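Local structure of 6b protein (Agrobacterium vitis, 3AQ2) at residues S88-P99 against Y156-Y165; P105-Q113 against Y124-G132. The protein is a plant-cell-proliferation-disturbing toxin with an ADP-ribosylation fold, and probably acts on the microRNA machinery of the host plant. All coordinates share one frame; numbering follows the deposited sequence.

Interaction 1: residues S88-P99 against Y156-Y165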
# COMPACT_ATOMS: atom_id res chain seq x y z
N SER A 88 11.07 -3.18 -3.40
CA SER A 88 12.31 -2.53 -3.77
C SER A 88 13.37 -3.03 -2.79
O SER A 88 13.02 -3.50 -1.70
CB SER A 88 12.12 -1.01 -3.67
OG SER A 88 12.93 -0.32 -4.61
N PRO A 89 14.67 -2.95 -3.15
CA PRO A 89 15.70 -3.41 -2.20
C PRO A 89 15.80 -2.53 -0.94
O PRO A 89 15.11 -1.51 -0.84
CB PRO A 89 16.99 -3.36 -3.03
CG PRO A 89 16.74 -2.38 -4.10
CD PRO A 89 15.26 -2.51 -4.43
N ALA A 90 16.63 -2.95 0.02
CA ALA A 90 16.75 -2.24 1.30
C ALA A 90 15.39 -2.10 2.00
O ALA A 90 15.08 -1.06 2.63
CB ALA A 90 17.44 -0.88 1.12
N PHE A 91 14.57 -3.15 1.87
CA PHE A 91 13.27 -3.28 2.55
C PHE A 91 12.30 -2.14 2.26
O PHE A 91 11.50 -1.76 3.11
CB PHE A 91 13.46 -3.47 4.07
CG PHE A 91 14.49 -4.50 4.41
CD1 PHE A 91 15.74 -4.13 4.90
CD2 PHE A 91 14.21 -5.86 4.24
CE1 PHE A 91 16.69 -5.09 5.22
CE2 PHE A 91 15.16 -6.83 4.56
CZ PHE A 91 16.41 -6.44 5.05
N GLY A 92 12.35 -1.63 1.04
CA GLY A 92 11.50 -0.51 0.65
C GLY A 92 10.14 -0.96 0.18
O GLY A 92 10.03 -1.96 -0.54
N THR A 93 9.11 -0.22 0.57
CA THR A 93 7.79 -0.39 -0.02
C THR A 93 7.34 0.92 -0.65
O THR A 93 7.18 1.93 0.05
CB THR A 93 6.74 -0.84 1.03
OG1 THR A 93 7.19 -2.04 1.67
CG2 THR A 93 5.38 -1.08 0.34
N VAL A 94 7.14 0.87 -1.96
CA VAL A 94 6.71 2.03 -2.73
C VAL A 94 5.20 1.95 -2.98
O VAL A 94 4.69 0.93 -3.48
CB VAL A 94 7.49 2.14 -4.07
CG1 VAL A 94 6.94 3.26 -4.94
CG2 VAL A 94 8.98 2.33 -3.82
N ALA A 95 4.50 3.02 -2.60
CA ALA A 95 3.07 3.14 -2.82
C ALA A 95 2.79 4.37 -3.67
O ALA A 95 3.59 5.29 -3.71
CB ALA A 95 2.33 3.22 -1.49
N THR A 96 1.66 4.38 -4.37
CA THR A 96 1.29 5.54 -5.17
C THR A 96 -0.16 5.94 -4.98
O THR A 96 -1.01 5.09 -4.70
CB THR A 96 1.59 5.32 -6.68
OG1 THR A 96 1.27 6.51 -7.43
CG2 THR A 96 0.81 4.10 -7.25
N ALA A 97 -0.44 7.23 -5.16
CA ALA A 97 -1.79 7.74 -5.21
C ALA A 97 -2.50 7.37 -6.53
O ALA A 97 -3.73 7.49 -6.61
CB ALA A 97 -1.80 9.27 -4.99
N MET A 98 -1.75 6.94 -7.55
CA MET A 98 -2.38 6.55 -8.83
C MET A 98 -3.27 5.35 -8.57
O MET A 98 -2.76 4.31 -8.16
CB MET A 98 -1.33 6.14 -9.86
CG MET A 98 -0.46 7.26 -10.36
SD MET A 98 0.47 6.60 -11.76
CE MET A 98 1.17 8.11 -12.42
N PRO A 99 -4.59 5.50 -8.78
CA PRO A 99 -5.50 4.40 -8.47
C PRO A 99 -5.44 3.30 -9.54
O PRO A 99 -4.91 3.51 -10.64
CB PRO A 99 -6.87 5.08 -8.45
CG PRO A 99 -6.75 6.17 -9.45
CD PRO A 99 -5.32 6.67 -9.30
N TYR A 156 -0.19 13.03 -9.08
CA TYR A 156 -0.27 11.82 -8.25
C TYR A 156 1.05 11.59 -7.53
O TYR A 156 2.10 11.48 -8.16
CB TYR A 156 -0.60 10.59 -9.12
CG TYR A 156 -1.95 10.73 -9.77
CD1 TYR A 156 -2.07 11.29 -11.04
CD2 TYR A 156 -3.11 10.37 -9.09
CE1 TYR A 156 -3.32 11.46 -11.63
CE2 TYR A 156 -4.36 10.52 -9.67
CZ TYR A 156 -4.46 11.07 -10.94
OH TYR A 156 -5.70 11.24 -11.51
N GLY A 157 0.98 11.51 -6.20
CA GLY A 157 2.19 11.29 -5.41
C GLY A 157 2.67 9.85 -5.47
O GLY A 157 1.87 8.92 -5.66
N TRP A 158 3.99 9.69 -5.36
CA TRP A 158 4.66 8.41 -5.12
C TRP A 158 5.37 8.50 -3.78
O TRP A 158 5.94 9.55 -3.43
CB TRP A 158 5.69 8.15 -6.23
CG TRP A 158 5.01 7.72 -7.48
CD1 TRP A 158 4.37 8.52 -8.40
CD2 TRP A 158 4.82 6.37 -7.92
NE1 TRP A 158 3.81 7.74 -9.39
CE2 TRP A 158 4.08 6.42 -9.12
CE3 TRP A 158 5.21 5.12 -7.42
CZ2 TRP A 158 3.72 5.27 -9.83
CZ3 TRP A 158 4.86 3.97 -8.13
CH2 TRP A 158 4.11 4.05 -9.32
N TYR A 159 5.32 7.40 -3.03
CA TYR A 159 5.78 7.38 -1.64
C TYR A 159 6.61 6.15 -1.40
O TYR A 159 6.38 5.12 -2.02
CB TYR A 159 4.59 7.36 -0.66
CG TYR A 159 3.64 8.53 -0.84
CD1 TYR A 159 2.65 8.49 -1.82
CD2 TYR A 159 3.74 9.65 -0.03
CE1 TYR A 159 1.77 9.56 -2.00
CE2 TYR A 159 2.86 10.74 -0.21
CZ TYR A 159 1.88 10.67 -1.18
OH TYR A 159 1.02 11.73 -1.35
N ALA A 160 7.57 6.25 -0.48
CA ALA A 160 8.36 5.08 -0.13
C ALA A 160 8.54 4.98 1.37
O ALA A 160 8.85 6.00 2.02
CB ALA A 160 9.70 5.13 -0.81
N ARG A 161 8.34 3.78 1.90
CA ARG A 161 8.72 3.41 3.26
C ARG A 161 10.07 2.72 3.18
O ARG A 161 10.21 1.68 2.51
CB ARG A 161 7.68 2.45 3.86
CG ARG A 161 7.95 2.06 5.30
CD ARG A 161 6.93 0.98 5.73
NE ARG A 161 7.09 0.61 7.14
CZ ARG A 161 8.03 -0.21 7.59
NH1 ARG A 161 8.91 -0.75 6.75
NH2 ARG A 161 8.10 -0.51 8.89
N GLN A 162 11.07 3.30 3.85
CA GLN A 162 12.44 2.76 3.81
C GLN A 162 12.98 2.65 2.37
O GLN A 162 12.63 3.46 1.52
CB GLN A 162 12.52 1.45 4.61
CG GLN A 162 12.19 1.66 6.10
CD GLN A 162 13.22 2.54 6.82
OE1 GLN A 162 12.96 3.71 7.14
NE2 GLN A 162 14.40 1.99 7.05
N GLY A 163 13.86 1.69 2.10
CA GLY A 163 14.40 1.52 0.74
C GLY A 163 15.45 2.53 0.29
O GLY A 163 15.79 2.57 -0.90
N ASN A 164 15.97 3.35 1.20
CA ASN A 164 17.05 4.30 0.85
C ASN A 164 16.68 5.36 -0.22
O ASN A 164 17.56 5.93 -0.89
CB ASN A 164 18.32 3.55 0.40
CG ASN A 164 18.98 2.74 1.51
OD1 ASN A 164 18.92 3.08 2.69
ND2 ASN A 164 19.64 1.65 1.11
N TYR A 165 15.39 5.61 -0.38
CA TYR A 165 14.89 6.70 -1.20
C TYR A 165 15.16 8.04 -0.54
O TYR A 165 15.36 8.11 0.68
CB TYR A 165 13.37 6.54 -1.38
CG TYR A 165 13.02 5.44 -2.35
CD1 TYR A 165 12.89 4.12 -1.92
CD2 TYR A 165 12.83 5.73 -3.70
CE1 TYR A 165 12.57 3.11 -2.81
CE2 TYR A 165 12.51 4.72 -4.61
CZ TYR A 165 12.39 3.42 -4.15
OH TYR A 165 12.08 2.43 -5.05
O HOH W 1 15.10 0.61 -2.64
O HOH W 2 16.30 0.33 4.98
O HOH W 3 8.83 -1.08 3.85
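Thr96 lies alongside Trp158, with CB over the face of its indole, where the antiparallel strands 93-96 and 156-161 pair, and this end of the contact is the tightly packed one. Thr93-Arg161 and Ala95-Tyr159 are the hydrogen-bonded pairs; Thr96-Trp158 and Val94-Ala160 are the non-hydrogen-bonded ones, whose side chains share a face. Thr96 CB sits 3.5 Å from the centroid of the Trp158 six-membered ring, 6° off the ring normal, a CH-pi contact. Placed anti to the backbone N (chi1 -178°), Thr96 OG1 donates to Gly157 O at 3.0 Å and accepts from Met98 N, forming an ST turn. Gly157 O also takes the N-H of Ala97, so two donors grip one carbonyl. Threonine suits the place, its methine carbon serving the ring and its oxygen the backbone. Val94 CG1 meets the indole edge 3.6 Å from Trp158 CE3, while Val94 CG2 packs beside the phenol of Tyr165. Met98 SD adds an oblique Met-aromatic contact, 4.0 Å from Trp158 CZ2.

At the turn end the tight point is Gly92 CA, 3.5 Å from Gly163 CA, which leaves no room for side chains; Gly163 also takes the positive phi of the type I' turn 162-165. Around it the contact is looser and wetter. Gly163 N makes only a weak bond to Ala90 O. Water 1 joins Ser88 OG, Pro89 O and Gly163 O, and Ser88 OG is also hydrogen-bonded to Gly117 N.

Strand 154-161 lies between 93-96 and 143-151, helix 105-115 covers the Trp158 face, and strand 66-70 meets 93-96 through the Thr96-Tyr67 backbone bond, with Val68 and Thr66 against Thr93 and Ala95, and Tyr69 against Thr96.

Interaction 2: residues P105-Q113 against Y124-G132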
# COMPACT_ATOMS: atom_id res chain seq x y z
N PRO A 105 -2.63 -1.96 -16.63
CA PRO A 105 -1.57 -2.63 -15.87
C PRO A 105 -0.23 -2.72 -16.62
O PRO A 105 0.83 -2.70 -15.98
CB PRO A 105 -2.16 -4.02 -15.60
CG PRO A 105 -3.63 -3.76 -15.54
CD PRO A 105 -3.87 -2.76 -16.64
N GLN A 106 -0.25 -2.80 -17.95
CA GLN A 106 1.02 -2.82 -18.69
C GLN A 106 1.77 -1.48 -18.57
O GLN A 106 3.00 -1.47 -18.38
CB GLN A 106 0.79 -3.20 -20.15
CG GLN A 106 0.20 -4.60 -20.31
CD GLN A 106 0.22 -5.09 -21.74
OE1 GLN A 106 0.05 -4.31 -22.68
NE2 GLN A 106 0.44 -6.40 -21.93
N GLU A 107 1.03 -0.38 -18.66
CA GLU A 107 1.59 0.97 -18.52
C GLU A 107 2.08 1.18 -17.10
O GLU A 107 3.20 1.67 -16.88
CB GLU A 107 0.55 2.03 -18.86
CG GLU A 107 0.11 1.95 -20.32
CD GLU A 107 -1.12 2.80 -20.60
OE1 GLU A 107 -1.99 2.94 -19.70
OE2 GLU A 107 -1.22 3.30 -21.73
N MET A 108 1.26 0.79 -16.13
CA MET A 108 1.65 0.91 -14.72
C MET A 108 2.94 0.13 -14.45
O MET A 108 3.81 0.61 -13.72
CB MET A 108 0.53 0.44 -13.80
CG MET A 108 0.88 0.49 -12.30
SD MET A 108 1.41 2.12 -11.71
CE MET A 108 -0.10 2.96 -12.07
N ASN A 109 3.07 -1.05 -15.05
CA ASN A 109 4.27 -1.83 -14.83
C ASN A 109 5.52 -1.10 -15.31
O ASN A 109 6.56 -1.15 -14.65
CB ASN A 109 4.19 -3.20 -15.50
CG ASN A 109 5.36 -4.07 -15.14
OD1 ASN A 109 5.48 -4.55 -13.99
ND2 ASN A 109 6.25 -4.26 -16.08
N ALA A 110 5.41 -0.39 -16.43
CA ALA A 110 6.55 0.40 -16.93
C ALA A 110 6.97 1.49 -15.93
O ALA A 110 8.18 1.69 -15.70
CB ALA A 110 6.22 1.03 -18.29
N ILE A 111 5.99 2.16 -15.34
CA ILE A 111 6.30 3.20 -14.36
C ILE A 111 6.88 2.59 -13.07
O ILE A 111 7.85 3.13 -12.50
CB ILE A 111 5.06 4.06 -14.07
CG1 ILE A 111 4.63 4.79 -15.35
CG2 ILE A 111 5.34 5.08 -12.95
CD1 ILE A 111 3.37 5.64 -15.19
N LEU A 112 6.31 1.47 -12.65
CA LEU A 112 6.79 0.76 -11.46
C LEU A 112 8.24 0.28 -11.60
O LEU A 112 9.03 0.36 -10.64
CB LEU A 112 5.88 -0.41 -11.12
CG LEU A 112 4.52 -0.02 -10.53
CD1 LEU A 112 3.57 -1.21 -10.59
CD2 LEU A 112 4.66 0.54 -9.08
N GLN A 113 8.59 -0.21 -12.79
CA GLN A 113 9.96 -0.64 -13.05
C GLN A 113 10.95 0.51 -12.92
O GLN A 113 12.06 0.30 -12.43
CB GLN A 113 10.10 -1.25 -14.44
CG GLN A 113 9.57 -2.65 -14.53
CD GLN A 113 9.94 -3.31 -15.84
OE1 GLN A 113 10.93 -2.95 -16.47
NE2 GLN A 113 9.15 -4.31 -16.25
N TYR A 124 8.84 -5.87 -9.79
CA TYR A 124 8.05 -5.50 -10.98
C TYR A 124 8.78 -5.75 -12.29
O TYR A 124 8.16 -5.70 -13.36
CB TYR A 124 7.63 -4.03 -10.90
CG TYR A 124 6.78 -3.72 -9.69
CD1 TYR A 124 7.20 -2.76 -8.75
CD2 TYR A 124 5.56 -4.37 -9.47
CE1 TYR A 124 6.41 -2.47 -7.62
CE2 TYR A 124 4.78 -4.07 -8.34
CZ TYR A 124 5.21 -3.11 -7.43
OH TYR A 124 4.42 -2.81 -6.32
N HIS A 125 10.07 -6.04 -12.21
CA HIS A 125 10.88 -6.21 -13.41
C HIS A 125 10.58 -7.50 -14.17
O HIS A 125 10.97 -7.65 -15.33
CB HIS A 125 12.37 -6.03 -13.07
CG HIS A 125 12.68 -4.63 -12.62
ND1 HIS A 125 13.23 -3.69 -13.47
CD2 HIS A 125 12.43 -3.99 -11.46
CE1 HIS A 125 13.34 -2.54 -12.82
NE2 HIS A 125 12.85 -2.69 -11.60
N HIS A 126 9.84 -8.41 -13.54
CA HIS A 126 9.34 -9.60 -14.23
C HIS A 126 8.16 -9.35 -15.15
O HIS A 126 7.80 -10.24 -15.94
CB HIS A 126 8.99 -10.68 -13.23
CG HIS A 126 10.18 -11.23 -12.52
ND1 HIS A 126 11.14 -11.97 -13.18
CD2 HIS A 126 10.59 -11.11 -11.25
CE1 HIS A 126 12.09 -12.31 -12.32
NE2 HIS A 126 11.78 -11.80 -11.14
N GLY A 127 7.55 -8.17 -15.07
CA GLY A 127 6.51 -7.80 -16.02
C GLY A 127 5.16 -7.59 -15.35
O GLY A 127 5.04 -7.76 -14.13
N PRO A 128 4.14 -7.24 -16.14
CA PRO A 128 2.84 -6.79 -15.62
C PRO A 128 2.06 -7.76 -14.74
O PRO A 128 1.17 -7.31 -14.03
CB PRO A 128 2.03 -6.46 -16.89
CG PRO A 128 3.07 -6.28 -17.96
CD PRO A 128 4.16 -7.25 -17.61
N SER A 129 2.38 -9.06 -14.78
CA SER A 129 1.69 -9.98 -13.86
C SER A 129 1.97 -9.59 -12.40
O SER A 129 1.17 -9.87 -11.50
CB SER A 129 2.12 -11.43 -14.12
OG SER A 129 3.47 -11.64 -13.73
N THR A 130 3.09 -8.90 -12.18
CA THR A 130 3.48 -8.52 -10.82
C THR A 130 2.68 -7.34 -10.24
O THR A 130 2.82 -7.01 -9.06
CB THR A 130 4.97 -8.15 -10.76
OG1 THR A 130 5.20 -6.99 -11.58
CG2 THR A 130 5.84 -9.31 -11.26
N ASN A 131 1.85 -6.71 -11.07
CA ASN A 131 1.01 -5.59 -10.62
C ASN A 131 -0.45 -5.69 -11.08
O ASN A 131 -1.13 -4.66 -11.16
CB ASN A 131 1.63 -4.23 -10.98
CG ASN A 131 1.82 -4.04 -12.49
OD1 ASN A 131 2.84 -4.45 -13.02
ND2 ASN A 131 0.86 -3.39 -13.15
N GLY A 132 -0.92 -6.91 -11.35
CA GLY A 132 -2.30 -7.13 -11.79
C GLY A 132 -3.33 -6.94 -10.70
O GLY A 132 -4.52 -6.86 -10.99
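Asn131 reaches across to Pro105 at the start of helix 105-115, in a helix-against-loop contact within the ADP-ribosylation fold: two 3-10 turns, 124-126 and 128-130, bring the chain back along the helix before strand 133-137.

Among the polar contacts, Gln113 NE2 makes a weak bond to Tyr124 O at 3.4 Å. The amide planes of Asn109 and Asn131 are nearly coplanar, within 8° of each other. Within the loop, Thr130 OG1 and Thr130 N reach Gly127 O from opposite faces of its plane. Glycine suits position 127 because the backbone angles there would jam a side chain against the carbonyl oxygen of the residue before.

The apolar contacts gather round Leu112. Leu112 CD1 lies over the centre of the Tyr124 ring, 3.9 Å from the centroid, and is 3.6 Å from Asn131 CB, so one methyl touches both the phenol ring and the Asn131 side chain. Tyr124 suits this place because its ring covers the leucine while OH bonds to Tyr69 O and Asn87 ND2. Nearer the surface, Gln113 CG sits over the face of the His125 imidazole, 4.1 Å from its centroid, and His125 NE2 is bonded to Cys116 O. Pro128 CG rests lightly against Gln106 CG at 4.1 Å.

Back at the start of the helix, Asn131 ND2 donates to Pro105 O in a bond 2.9 Å long and 169° at the hydrogen; the oxygen lies in the amide plane, and this carbonyl also receives the helical N-H of Asn109.

Overall arrangement
Interaction 2 is nested along the chain inside the loop closed by interaction 1: strand 93-96 leads to helix 105-115, the returning segment 124-132 follows, and strand 154-161 comes back to pair with 93-96. Their centres are about 15 Å apart, yet they touch. The Trp158 indole of interaction 1 packs on Ile111, Leu112 and Met108 of the helix, with CZ3 3.6 Å from Leu112 CD2, and Met98 meets Met108. Helix 105-115 therefore has the three-stranded sheet on one side and the loop 124-132 on another. Tyr69 of strand 66-70 contacts both interactions, tying them to the four-stranded mixed sheet in a single compact fold.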